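Local atomic coordinates of outer membrane protein Omp121 (Bacteroides thetaiotaomicron, PDB entry 5FQ8), a protein that probably imports nutrients across the bacterial outer membrane as a calcium-binding member of the TonB-dependent receptor family. Residues A130-V138 / Y290-R298; R170-E178 / F976-F984. All blocks are in the same frame, centred on the assembly; numbering follows the deposited sequence.

Contact 1 (A130-V138 / Y290-R298)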
ATOM      1  N   ALA B 130       2.574  -9.964 -27.707  1.00 35.05           N
ATOM      2  CA  ALA B 130       2.808  -9.904 -29.130  1.00 25.07           C
ATOM      3  C   ALA B 130       2.421  -8.558 -29.702  1.00 25.03           C
ATOM      4  O   ALA B 130       2.989  -8.149 -30.711  1.00 25.33           O
ATOM      5  CB  ALA B 130       2.066 -11.030 -29.838  1.00 25.19           C
ATOM      6  N   ASN B 131       1.512  -7.839 -29.059  1.00 24.72           N
ATOM      7  CA  ASN B 131       1.138  -6.535 -29.572  1.00 24.72           C
ATOM      8  C   ASN B 131       2.301  -5.563 -29.667  1.00 24.90           C
ATOM      9  O   ASN B 131       2.095  -4.438 -30.123  1.00 24.96           O
ATOM     10  CB  ASN B 131       0.076  -5.924 -28.687  1.00 24.37           C
ATOM     11  CG  ASN B 131      -1.262  -6.405 -29.013  1.00 24.28           C
ATOM     12  OD1 ASN B 131      -1.412  -7.464 -29.583  1.00 30.17           O
ATOM     13  ND2 ASN B 131      -2.269  -5.621 -28.677  1.00 29.25           N
ATOM     14  N   ALA B 132       3.497  -5.948 -29.230  1.00 25.02           N
ATOM     15  CA  ALA B 132       4.602  -5.009 -29.196  1.00 25.20           C
ATOM     16  C   ALA B 132       5.380  -5.011 -30.486  1.00 31.33           C
ATOM     17  O   ALA B 132       5.995  -4.001 -30.835  1.00 25.85           O
ATOM     18  CB  ALA B 132       5.546  -5.334 -28.046  1.00 25.16           C
ATOM     19  N   ILE B 133       5.393  -6.138 -31.187  1.00 25.81           N
ATOM     20  CA  ILE B 133       6.120  -6.213 -32.435  1.00 26.27           C
ATOM     21  C   ILE B 133       5.534  -5.205 -33.401  1.00 26.38           C
ATOM     22  O   ILE B 133       4.331  -4.926 -33.379  1.00 26.14           O
ATOM     23  CB  ILE B 133       6.081  -7.651 -32.974  1.00 26.44           C
ATOM     24  CG1 ILE B 133       6.863  -7.765 -34.261  1.00 26.96           C
ATOM     25  CG2 ILE B 133       4.695  -8.076 -33.250  1.00 45.63           C
ATOM     26  CD1 ILE B 133       7.122  -9.166 -34.614  1.00 27.51           C
ATOM     27  N   ASN B 134       6.404  -4.585 -34.189  1.00 26.77           N
ATOM     28  CA  ASN B 134       5.993  -3.600 -35.172  1.00 46.40           C
ATOM     29  C   ASN B 134       5.724  -4.307 -36.490  1.00 27.29           C
ATOM     30  O   ASN B 134       6.659  -4.862 -37.081  1.00 27.66           O
ATOM     31  CB  ASN B 134       7.074  -2.553 -35.344  1.00 35.26           C
ATOM     32  CG  ASN B 134       6.868  -1.686 -36.568  1.00 38.38           C
ATOM     33  OD1 ASN B 134       5.775  -1.580 -37.119  1.00 41.33           O
ATOM     34  ND2 ASN B 134       7.930  -1.031 -36.979  1.00 28.03           N
ATOM     35  N   PRO B 135       4.497  -4.291 -36.998  1.00 27.19           N
ATOM     36  CA  PRO B 135       4.206  -5.032 -38.231  1.00 41.96           C
ATOM     37  C   PRO B 135       5.059  -4.631 -39.409  1.00 28.08           C
ATOM     38  O   PRO B 135       5.399  -5.495 -40.226  1.00 28.43           O
ATOM     39  CB  PRO B 135       2.728  -4.720 -38.475  1.00 33.65           C
ATOM     40  CG  PRO B 135       2.456  -3.484 -37.698  1.00 29.06           C
ATOM     41  CD  PRO B 135       3.337  -3.527 -36.523  1.00 26.85           C
ATOM     42  N   ASP B 136       5.454  -3.361 -39.508  1.00 28.21           N
ATOM     43  CA  ASP B 136       6.296  -2.936 -40.621  1.00 28.78           C
ATOM     44  C   ASP B 136       7.621  -3.685 -40.678  1.00 29.08           C
ATOM     45  O   ASP B 136       8.278  -3.664 -41.718  1.00 48.18           O
ATOM     46  CB  ASP B 136       6.563  -1.436 -40.543  1.00 28.86           C
ATOM     47  CG  ASP B 136       5.392  -0.615 -41.000  1.00 28.82           C
ATOM     48  OD1 ASP B 136       4.582  -1.117 -41.801  1.00 28.92           O
ATOM     49  OD2 ASP B 136       5.282   0.545 -40.562  1.00 28.73           O
ATOM     50  N   ASP B 137       8.029  -4.351 -39.604  1.00 28.80           N
ATOM     51  CA  ASP B 137       9.278  -5.096 -39.595  1.00 29.10           C
ATOM     52  C   ASP B 137       9.116  -6.530 -40.046  1.00 29.23           C
ATOM     53  O   ASP B 137      10.115  -7.247 -40.124  1.00 29.54           O
ATOM     54  CB  ASP B 137       9.880  -5.128 -38.191  1.00 28.79           C
ATOM     55  CG  ASP B 137      10.597  -3.864 -37.835  1.00 32.25           C
ATOM     56  OD1 ASP B 137      11.105  -3.186 -38.748  1.00 34.40           O
ATOM     57  OD2 ASP B 137      10.659  -3.562 -36.625  1.00 33.56           O
ATOM     58  N   VAL B 138       7.898  -6.984 -40.306  1.00 32.57           N
ATOM     59  CA  VAL B 138       7.691  -8.403 -40.560  1.00 32.75           C
ATOM     60  C   VAL B 138       7.932  -8.693 -42.032  1.00 29.75           C
ATOM     61  O   VAL B 138       7.346  -8.051 -42.909  1.00 29.91           O
ATOM     62  CB  VAL B 138       6.291  -8.847 -40.135  1.00 29.88           C
ATOM     63  CG1 VAL B 138       6.164 -10.334 -40.312  1.00 28.85           C
ATOM     64  CG2 VAL B 138       6.068  -8.462 -38.705  1.00 35.80           C
ATOM     65  N   TYR B 290      -3.567   5.007 -25.987  1.00 26.36           N
ATOM     66  CA  TYR B 290      -2.541   4.015 -26.213  1.00 26.30           C
ATOM     67  C   TYR B 290      -1.465   4.736 -26.984  1.00 30.01           C
ATOM     68  O   TYR B 290      -1.751   5.321 -28.028  1.00 28.15           O
ATOM     69  CB  TYR B 290      -3.092   2.836 -26.985  1.00 24.10           C
ATOM     70  CG  TYR B 290      -2.114   1.780 -27.380  1.00 24.16           C
ATOM     71  CD1 TYR B 290      -1.339   1.137 -26.454  1.00 24.02           C
ATOM     72  CD2 TYR B 290      -2.014   1.384 -28.689  1.00 24.38           C
ATOM     73  CE1 TYR B 290      -0.475   0.145 -26.833  1.00 24.12           C
ATOM     74  CE2 TYR B 290      -1.163   0.400 -29.068  1.00 24.48           C
ATOM     75  CZ  TYR B 290      -0.397  -0.216 -28.148  1.00 24.34           C
ATOM     76  OH  TYR B 290       0.451  -1.197 -28.567  1.00 24.48           O
ATOM     77  N   ASP B 291      -0.272   4.772 -26.419  1.00 24.57           N
ATOM     78  CA  ASP B 291       0.911   5.243 -27.104  1.00 24.93           C
ATOM     79  C   ASP B 291       1.842   4.058 -27.240  1.00 24.93           C
ATOM     80  O   ASP B 291       2.177   3.424 -26.246  1.00 24.73           O
ATOM     81  CB  ASP B 291       1.571   6.374 -26.325  1.00 25.07           C
ATOM     82  CG  ASP B 291       0.669   7.552 -26.159  1.00 31.16           C
ATOM     83  OD1 ASP B 291      -0.090   7.835 -27.097  1.00 31.23           O
ATOM     84  OD2 ASP B 291       0.705   8.204 -25.096  1.00 33.34           O
ATOM     85  N   LYS B 292       2.208   3.722 -28.464  1.00 25.77           N
ATOM     86  CA  LYS B 292       3.184   2.678 -28.706  1.00 25.27           C
ATOM     87  C   LYS B 292       4.422   3.318 -29.310  1.00 25.69           C
ATOM     88  O   LYS B 292       4.308   4.202 -30.159  1.00 25.97           O
ATOM     89  CB  LYS B 292       2.603   1.608 -29.609  1.00 25.24           C
ATOM     90  CG  LYS B 292       3.496   0.430 -29.851  1.00 25.35           C
ATOM     91  CD  LYS B 292       2.947  -0.453 -30.930  1.00 25.42           C
ATOM     92  CE  LYS B 292       3.757  -1.704 -31.052  1.00 25.53           C
ATOM     93  NZ  LYS B 292       3.289  -2.569 -32.139  1.00 25.67           N
ATOM     94  N   TYR B 293       5.593   2.926 -28.815  1.00 26.38           N
ATOM     95  CA  TYR B 293       6.884   3.295 -29.391  1.00 28.08           C
ATOM     96  C   TYR B 293       7.746   2.048 -29.442  1.00 28.34           C
ATOM     97  O   TYR B 293       7.851   1.332 -28.449  1.00 33.29           O
ATOM     98  CB  TYR B 293       7.619   4.359 -28.579  1.00 26.37           C
ATOM     99  CG  TYR B 293       7.040   5.753 -28.542  1.00 26.44           C
ATOM    100  CD1 TYR B 293       6.125   6.111 -27.577  1.00 35.24           C
ATOM    101  CD2 TYR B 293       7.456   6.728 -29.430  1.00 26.88           C
ATOM    102  CE1 TYR B 293       5.607   7.380 -27.515  1.00 43.96           C
ATOM    103  CE2 TYR B 293       6.942   8.002 -29.374  1.00 35.41           C
ATOM    104  CZ  TYR B 293       6.015   8.321 -28.412  1.00 51.12           C
ATOM    105  OH  TYR B 293       5.483   9.583 -28.333  1.00 73.55           O
ATOM    106  N   THR B 294       8.369   1.788 -30.576  1.00 32.61           N
ATOM    107  CA  THR B 294       9.343   0.713 -30.677  1.00 35.46           C
ATOM    108  C   THR B 294      10.610   1.224 -31.334  1.00 29.03           C
ATOM    109  O   THR B 294      10.597   2.228 -32.038  1.00 27.62           O
ATOM    110  CB  THR B 294       8.818  -0.463 -31.491  1.00 36.89           C
ATOM    111  OG1 THR B 294       8.677  -0.072 -32.869  1.00 36.30           O
ATOM    112  CG2 THR B 294       7.488  -0.900 -30.950  1.00 49.18           C
ATOM    113  N   PHE B 295      11.709   0.520 -31.079  1.00 27.54           N
ATOM    114  CA  PHE B 295      12.973   0.748 -31.753  1.00 28.09           C
ATOM    115  C   PHE B 295      13.635  -0.599 -31.942  1.00 28.23           C
ATOM    116  O   PHE B 295      13.601  -1.424 -31.039  1.00 27.96           O
ATOM    117  CB  PHE B 295      13.883   1.681 -30.963  1.00 28.48           C
ATOM    118  CG  PHE B 295      15.160   2.011 -31.674  1.00 36.01           C
ATOM    119  CD1 PHE B 295      15.201   3.045 -32.589  1.00 29.24           C
ATOM    120  CD2 PHE B 295      16.310   1.271 -31.449  1.00 35.98           C
ATOM    121  CE1 PHE B 295      16.349   3.340 -33.253  1.00 29.84           C
ATOM    122  CE2 PHE B 295      17.462   1.565 -32.109  1.00 30.41           C
ATOM    123  CZ  PHE B 295      17.486   2.603 -33.014  1.00 30.09           C
ATOM    124  N   SER B 296      14.212  -0.835 -33.117  1.00 28.69           N
ATOM    125  CA  SER B 296      14.851  -2.110 -33.412  1.00 28.91           C
ATOM    126  C   SER B 296      16.142  -1.892 -34.184  1.00 29.55           C
ATOM    127  O   SER B 296      16.302  -0.901 -34.890  1.00 29.86           O
ATOM    128  CB  SER B 296      13.934  -3.024 -34.208  1.00 28.79           C
ATOM    129  OG  SER B 296      14.610  -4.213 -34.566  1.00 29.08           O
ATOM    130  N   ALA B 297      17.063  -2.830 -34.030  1.00 29.79           N
ATOM    131  CA  ALA B 297      18.340  -2.782 -34.719  1.00 30.44           C
ATOM    132  C   ALA B 297      18.784  -4.214 -34.908  1.00 30.62           C
ATOM    133  O   ALA B 297      18.942  -4.936 -33.930  1.00 30.40           O
ATOM    134  CB  ALA B 297      19.370  -1.989 -33.933  1.00 30.65           C
ATOM    135  N   ARG B 298      18.950  -4.632 -36.150  1.00 31.04           N
ATOM    136  CA  ARG B 298      19.242  -6.015 -36.466  1.00 31.25           C
ATOM    137  C   ARG B 298      20.389  -6.055 -37.450  1.00 32.00           C
ATOM    138  O   ARG B 298      20.376  -5.339 -38.453  1.00 32.31           O
ATOM    139  CB  ARG B 298      18.016  -6.712 -37.043  1.00 30.99           C
ATOM    140  CG  ARG B 298      16.951  -6.958 -36.040  1.00 30.31           C
ATOM    141  CD  ARG B 298      15.697  -7.449 -36.659  1.00 30.08           C
ATOM    142  NE  ARG B 298      14.762  -6.361 -36.886  1.00 29.81           N
ATOM    143  CZ  ARG B 298      14.148  -6.152 -38.034  1.00 29.98           C
ATOM    144  NH1 ARG B 298      14.383  -6.955 -39.052  1.00 30.40           N
ATOM    145  NH2 ARG B 298      13.306  -5.144 -38.164  1.00 29.75           N
TER

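Contact 2 (R170-E178 / F976-F984). With C8E ((hydroxyethyloxy)tri(ethyloxy)octane), chain O.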
ATOM      1  N   ARG B 170      19.505  -5.076 -47.836  1.00 56.41           N
ATOM      2  CA  ARG B 170      19.367  -4.768 -49.251  1.00 55.08           C
ATOM      3  C   ARG B 170      20.402  -5.618 -50.070  1.00 68.45           C
ATOM      4  O   ARG B 170      20.581  -6.769 -49.679  1.00 72.31           O
ATOM      5  CB  ARG B 170      19.485  -3.259 -49.380  1.00 62.19           C
ATOM      6  CG  ARG B 170      18.217  -2.495 -49.203  1.00 58.52           C
ATOM      7  CD  ARG B 170      18.483  -1.030 -49.461  1.00 67.90           C
ATOM      8  NE  ARG B 170      19.918  -0.783 -49.580  1.00 75.21           N
ATOM      9  CZ  ARG B 170      20.458   0.349 -50.020  1.00 81.39           C
ATOM     10  NH1 ARG B 170      19.679   1.352 -50.399  1.00 83.95           N
ATOM     11  NH2 ARG B 170      21.781   0.475 -50.084  1.00 88.38           N
ATOM     12  N   LYS B 171      21.084  -5.189 -51.152  1.00 60.52           N
ATOM     13  CA  LYS B 171      21.182  -3.849 -51.744  1.00 58.23           C
ATOM     14  C   LYS B 171      19.968  -3.534 -52.616  1.00 58.96           C
ATOM     15  O   LYS B 171      19.309  -4.428 -53.125  1.00 51.76           O
ATOM     16  CB  LYS B 171      22.482  -3.705 -52.530  1.00 65.74           C
ATOM     17  CG  LYS B 171      23.679  -3.355 -51.659  1.00 61.18           C
ATOM     18  CD  LYS B 171      24.988  -3.413 -52.443  1.00 49.28           C
ATOM     19  CE  LYS B 171      25.458  -2.026 -52.830  1.00 48.21           C
ATOM     20  NZ  LYS B 171      24.306  -1.109 -53.081  1.00 48.56           N
ATOM     21  N   GLU B 172      19.664  -2.248 -52.731  1.00 55.39           N
ATOM     22  CA  GLU B 172      18.526  -1.760 -53.497  1.00 57.40           C
ATOM     23  C   GLU B 172      18.894  -0.387 -54.050  1.00 52.92           C
ATOM     24  O   GLU B 172      20.075  -0.038 -54.144  1.00 52.91           O
ATOM     25  CB  GLU B 172      17.267  -1.705 -52.618  1.00 66.34           C
ATOM     26  CG  GLU B 172      16.133  -2.633 -52.998  1.00 66.95           C
ATOM     27  CD  GLU B 172      14.848  -2.314 -52.243  1.00 63.50           C
ATOM     28  OE1 GLU B 172      14.891  -2.177 -50.999  1.00 65.47           O
ATOM     29  OE2 GLU B 172      13.794  -2.185 -52.899  1.00 65.14           O
ATOM     30  N   LYS B 173      17.887   0.392 -54.406  1.00 52.15           N
ATOM     31  CA  LYS B 173      18.073   1.772 -54.822  1.00 58.02           C
ATOM     32  C   LYS B 173      17.094   2.624 -54.042  1.00 59.62           C
ATOM     33  O   LYS B 173      15.906   2.315 -54.031  1.00 72.49           O
ATOM     34  CB  LYS B 173      17.824   1.937 -56.320  1.00 65.75           C
ATOM     35  CG  LYS B 173      18.876   1.354 -57.233  1.00 66.62           C
ATOM     36  CD  LYS B 173      18.439   1.504 -58.683  1.00 56.15           C
ATOM     37  CE  LYS B 173      19.512   2.166 -59.555  1.00 53.90           C
ATOM     38  NZ  LYS B 173      20.690   1.285 -59.762  1.00 59.12           N
ATOM     39  N   GLY B 174      17.561   3.677 -53.374  1.00 54.15           N
ATOM     40  CA  GLY B 174      18.957   4.044 -53.336  1.00 47.67           C
ATOM     41  C   GLY B 174      19.574   4.094 -51.949  1.00 43.57           C
ATOM     42  O   GLY B 174      20.602   3.476 -51.723  1.00 47.75           O
ATOM     43  N   VAL B 175      18.971   4.821 -51.009  1.00 37.59           N
ATOM     44  CA  VAL B 175      19.561   4.945 -49.679  1.00 41.38           C
ATOM     45  C   VAL B 175      19.011   3.944 -48.671  1.00 36.39           C
ATOM     46  O   VAL B 175      19.706   3.627 -47.698  1.00 36.80           O
ATOM     47  CB  VAL B 175      19.398   6.370 -49.124  1.00 37.12           C
ATOM     48  CG1 VAL B 175      20.003   7.371 -50.066  1.00 37.98           C
ATOM     49  CG2 VAL B 175      17.949   6.670 -48.901  1.00 36.52           C
ATOM     50  N   GLY B 176      17.799   3.448 -48.865  1.00 35.96           N
ATOM     51  CA  GLY B 176      17.280   2.398 -48.014  1.00 35.26           C
ATOM     52  C   GLY B 176      16.437   2.875 -46.851  1.00 34.51           C
ATOM     53  O   GLY B 176      16.468   2.282 -45.773  1.00 33.99           O
ATOM     54  N   ILE B 177      15.670   3.936 -47.060  1.00 34.47           N
ATOM     55  CA  ILE B 177      14.809   4.510 -46.038  1.00 33.82           C
ATOM     56  C   ILE B 177      13.374   4.357 -46.495  1.00 33.53           C
ATOM     57  O   ILE B 177      13.005   4.875 -47.549  1.00 33.95           O
ATOM     58  CB  ILE B 177      15.127   5.988 -45.783  1.00 34.05           C
ATOM     59  CG1 ILE B 177      16.567   6.177 -45.332  1.00 34.39           C
ATOM     60  CG2 ILE B 177      14.180   6.553 -44.754  1.00 33.41           C
ATOM     61  CD1 ILE B 177      16.955   7.622 -45.211  1.00 34.74           C
ATOM     62  N   GLU B 178      12.563   3.678 -45.697  1.00 32.86           N
ATOM     63  CA  GLU B 178      11.131   3.548 -45.928  1.00 32.52           C
ATOM     64  C   GLU B 178      10.363   4.208 -44.798  1.00 31.93           C
ATOM     65  O   GLU B 178      10.570   3.872 -43.636  1.00 31.48           O
ATOM     66  CB  GLU B 178      10.733   2.086 -46.032  1.00 32.28           C
ATOM     67  CG  GLU B 178       9.262   1.869 -46.251  1.00 31.96           C
ATOM     68  CD  GLU B 178       8.908   0.418 -46.272  1.00 31.75           C
ATOM     69  OE1 GLU B 178       9.837  -0.405 -46.374  1.00 35.33           O
ATOM     70  OE2 GLU B 178       7.705   0.102 -46.176  1.00 37.50           O
ATOM     71  N   PHE B 976     -11.218   3.443 -39.779  1.00 27.06           N
ATOM     72  CA  PHE B 976     -10.960   3.809 -41.171  1.00 27.58           C
ATOM     73  C   PHE B 976      -9.925   4.926 -41.246  1.00 27.76           C
ATOM     74  O   PHE B 976     -10.041   5.926 -40.540  1.00 29.74           O
ATOM     75  CB  PHE B 976     -12.249   4.242 -41.874  1.00 28.31           C
ATOM     76  CG  PHE B 976     -13.022   5.327 -41.164  1.00 27.80           C
ATOM     77  CD1 PHE B 976     -13.974   5.012 -40.216  1.00 27.46           C
ATOM     78  CD2 PHE B 976     -12.828   6.653 -41.477  1.00 28.11           C
ATOM     79  CE1 PHE B 976     -14.696   6.005 -39.581  1.00 27.42           C
ATOM     80  CE2 PHE B 976     -13.544   7.649 -40.848  1.00 28.77           C
ATOM     81  CZ  PHE B 976     -14.482   7.327 -39.898  1.00 27.73           C
ATOM     82  N   GLY B 977      -8.942   4.783 -42.126  1.00 28.08           N
ATOM     83  CA  GLY B 977      -7.954   5.834 -42.240  1.00 28.31           C
ATOM     84  C   GLY B 977      -7.201   5.870 -43.558  1.00 28.84           C
ATOM     85  O   GLY B 977      -7.619   5.284 -44.555  1.00 29.12           O
ATOM     86  N   PHE B 978      -6.077   6.591 -43.534  1.00 29.01           N
ATOM     87  CA  PHE B 978      -5.162   6.742 -44.655  1.00 29.54           C
ATOM     88  C   PHE B 978      -3.746   6.398 -44.222  1.00 29.43           C
ATOM     89  O   PHE B 978      -3.404   6.481 -43.052  1.00 29.03           O
ATOM     90  CB  PHE B 978      -5.178   8.165 -45.210  1.00 30.01           C
ATOM     91  CG  PHE B 978      -6.458   8.527 -45.880  1.00 30.26           C
ATOM     92  CD1 PHE B 978      -6.837   7.899 -47.050  1.00 30.61           C
ATOM     93  CD2 PHE B 978      -7.281   9.488 -45.344  1.00 30.19           C
ATOM     94  CE1 PHE B 978      -8.018   8.220 -47.675  1.00 30.88           C
ATOM     95  CE2 PHE B 978      -8.465   9.818 -45.957  1.00 30.45           C
ATOM     96  CZ  PHE B 978      -8.838   9.180 -47.128  1.00 30.80           C
ATOM     97  N   ASN B 979      -2.917   6.016 -45.189  1.00 29.84           N
ATOM     98  CA  ASN B 979      -1.517   5.705 -44.943  1.00 29.85           C
ATOM     99  C   ASN B 979      -0.692   6.144 -46.139  1.00 30.51           C
ATOM    100  O   ASN B 979      -1.061   5.872 -47.281  1.00 30.90           O
ATOM    101  CB  ASN B 979      -1.295   4.214 -44.703  1.00 29.57           C
ATOM    102  CG  ASN B 979       0.169   3.877 -44.444  1.00 29.62           C
ATOM    103  OD1 ASN B 979       0.823   4.516 -43.633  1.00 29.48           O
ATOM    104  ND2 ASN B 979       0.679   2.868 -45.129  1.00 29.85           N
ATOM    105  N   LEU B 980       0.425   6.805 -45.875  1.00 30.67           N
ATOM    106  CA  LEU B 980       1.356   7.228 -46.905  1.00 31.32           C
ATOM    107  C   LEU B 980       2.638   6.435 -46.752  1.00 31.34           C
ATOM    108  O   LEU B 980       3.183   6.350 -45.656  1.00 30.96           O
ATOM    109  CB  LEU B 980       1.620   8.722 -46.803  1.00 31.60           C
ATOM    110  CG  LEU B 980       2.614   9.315 -47.784  1.00 32.31           C
ATOM    111  CD1 LEU B 980       2.334   8.771 -49.140  1.00 32.76           C
ATOM    112  CD2 LEU B 980       2.513  10.824 -47.804  1.00 32.64           C
ATOM    113  N   MET B 981       3.100   5.831 -47.834  1.00 31.79           N
ATOM    114  CA  MET B 981       4.347   5.086 -47.843  1.00 31.92           C
ATOM    115  C   MET B 981       5.308   5.756 -48.807  1.00 32.64           C
ATOM    116  O   MET B 981       4.907   6.203 -49.875  1.00 33.12           O
ATOM    117  CB  MET B 981       4.126   3.654 -48.238  1.00 31.85           C
ATOM    118  CG  MET B 981       5.325   2.793 -48.080  1.00 31.93           C
ATOM    119  SD  MET B 981       6.235   2.557 -49.574  1.00 39.74           S
ATOM    120  CE  MET B 981       6.608   0.828 -49.444  1.00 46.12           C
ATOM    121  N   VAL B 982       6.566   5.867 -48.407  1.00 32.76           N
ATOM    122  CA  VAL B 982       7.543   6.679 -49.120  1.00 33.44           C
ATOM    123  C   VAL B 982       8.884   5.976 -49.067  1.00 33.63           C
ATOM    124  O   VAL B 982       9.556   6.010 -48.039  1.00 33.35           O
ATOM    125  CB  VAL B 982       7.658   8.082 -48.499  1.00 33.44           C
ATOM    126  CG1 VAL B 982       8.679   8.877 -49.226  1.00 34.18           C
ATOM    127  CG2 VAL B 982       6.328   8.802 -48.506  1.00 33.28           C
ATOM    128  N   LYS B 983       9.290   5.326 -50.144  1.00 34.13           N
ATOM    129  CA  LYS B 983      10.602   4.699 -50.170  1.00 42.28           C
ATOM    130  C   LYS B 983      11.655   5.703 -50.615  1.00 35.07           C
ATOM    131  O   LYS B 983      11.425   6.500 -51.524  1.00 35.57           O
ATOM    132  CB  LYS B 983      10.613   3.482 -51.091  1.00 40.22           C
ATOM    133  CG  LYS B 983      10.661   2.144 -50.364  1.00 43.91           C
ATOM    134  CD  LYS B 983      10.997   0.993 -51.308  1.00 50.74           C
ATOM    135  CE  LYS B 983      11.113  -0.350 -50.587  1.00 44.95           C
ATOM    136  NZ  LYS B 983       9.793  -0.865 -50.116  1.00 55.89           N
ATOM    137  N   PHE B 984      12.793   5.689 -49.932  1.00 35.08           N
ATOM    138  CA  PHE B 984      13.940   6.494 -50.311  1.00 35.75           C
ATOM    139  C   PHE B 984      15.068   5.558 -50.667  1.00 36.14           C
ATOM    140  O   PHE B 984      16.040   5.949 -51.303  1.00 36.84           O
ATOM    141  CB  PHE B 984      14.401   7.408 -49.181  1.00 41.83           C
ATOM    142  CG  PHE B 984      13.490   8.557 -48.891  1.00 35.34           C
ATOM    143  CD1 PHE B 984      13.611   9.740 -49.577  1.00 35.94           C
ATOM    144  CD2 PHE B 984      12.560   8.470 -47.886  1.00 34.58           C
ATOM    145  CE1 PHE B 984      12.800  10.800 -49.291  1.00 35.80           C
ATOM    146  CE2 PHE B 984      11.747   9.524 -47.594  1.00 34.43           C
ATOM    147  CZ  PHE B 984      11.866  10.695 -48.290  1.00 35.04           C
ATOM    148  OXT PHE B 984      15.030   4.391 -50.281  1.00 35.77           O
TER
HETATM  149  C1  C8E O1989     -11.745   2.631 -47.723  1.00 19.42           C
HETATM  150  C2  C8E O1989     -12.931   2.292 -46.832  1.00 23.13           C
HETATM  151  C3  C8E O1989     -13.525   3.536 -46.177  1.00 27.79           C
HETATM  152  C4  C8E O1989     -14.691   3.165 -45.266  1.00 27.61           C
HETATM  153  C5  C8E O1989     -15.542   4.356 -44.838  1.00 27.55           C
HETATM  154  C6  C8E O1989     -15.760   4.350 -43.326  1.00 26.71           C
HETATM  155  C7  C8E O1989     -16.547   5.563 -42.840  1.00 27.56           C
HETATM  156  C8  C8E O1989     -17.896   5.131 -42.285  1.00 29.05           C
HETATM  157  O9  C8E O1989     -18.537   6.213 -41.653  1.00 25.92           O

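Contact 1 (A130-V138 / Y290-R298)
The seam between the plug domain and the inner wall of the barrel is where Lys292, on strand 289-303, drives its amine into the plug loop 130-138. Its CG lies trans to the backbone N (chi1 -176°) and the chain is fully extended beyond, which carries NZ far enough to reach two backbone carbonyls of the loop. Lys292 NZ donates to Asn131 O at 3.0 Å. A second bond, from Lys292 NZ to Ile133 O, measures 2.9 Å and arrives from above that carbonyl's plane, 55° out of it. Ser58 O takes a further bond from NZ, so backbone carbonyls satisfy this buried amine. Beside it, Thr294 lays its methyl CG2 3.4 Å from Ala132 O.

Farther along the strand the partners are charged on both sides. Arg298 NH2 forms a salt bridge with Asp137 OD1 (3.0 Å); the acid oxygen sits at the guanidinium edge, in its plane, while the carboxylate plane is turned 72° to it. The guanidinium is steadied by a bond of 3.2 Å from Arg298 NE to Ser296 OG, and that hydroxyl also pairs with Asn313. Ser273 binds the other carboxylate oxygen, Asp137 OD2. Within the loop, Asn134 OD1 accepts from Asp136 N at 3.0 Å, an Asx turn that shapes the backbone leading to Asp137.

Lys292, Thr294, Ser296 and Arg298 alternate with Tyr293 and Phe295, which point away from the plug; Phe295 packs on Phe388 of the second subunit. Such in-out alternation, with polar residues meeting a plug loop, is typical of the plugged beta-barrel of TonB-dependent receptors.

Contact 2 (R170-E178 / F976-F984)
Glu178 and Lys983 form an antiparallel non-hydrogen-bonded pair, CA to CA 4.4 Å, where the start of strand 177-188 meets the end of strand 973-983. Beyond this pair the C-terminal carboxylate of Phe984 is received by backbone N-H groups: Val175 N donates to Phe984 O at 3.2 Å, and Gly176 N to Phe984 OXT at the same length. Weak bonds from Gly174 N and Ile177 N add to them, so several amides probably help to offset the terminal charge.

Phe984 packs by its CB, 3.6 Å from Val175 CG2 and 3.8 Å from Ile177 CB, while its ring meets that of Phe926. Lys983 bends at its last torsion (chi4 71°), bringing NZ to a long salt bridge of 3.8 Å with Glu178 OE1. The methyl CE of Met981 lies 3.5 Å from Glu178 OE2.

Near the other end of the segment, one face of the Phe976 ring carries the detergent's alkyl chain, C7 standing 3.6 Å above its centre. With an alanine here, the detergent tail would probably lose its flat support and a gap open beside Trp185 and Thr187. First strand joined to last, with a terminal phenylalanine, is characteristic of closed outer-membrane beta-barrels.

Contacts 1 and 2 lie on the same side of the chain's centre, with their centres about 17 Å apart and their nearest atoms about 6 Å apart, so they do not touch. Along the chain their segments alternate: 130-138, 170-178, 290-298, 976-984. Contact 1 ties the plug to the barrel wall, whereas contact 2 closes that wall on itself. Strand 252-264, neighbour of 177-188, serves both: Ser258 binds Asp136, and Ser260 packs on Glu178. Both contacts also touch the second subunit, so plug seating, barrel closure and the subunit interface come together in this region.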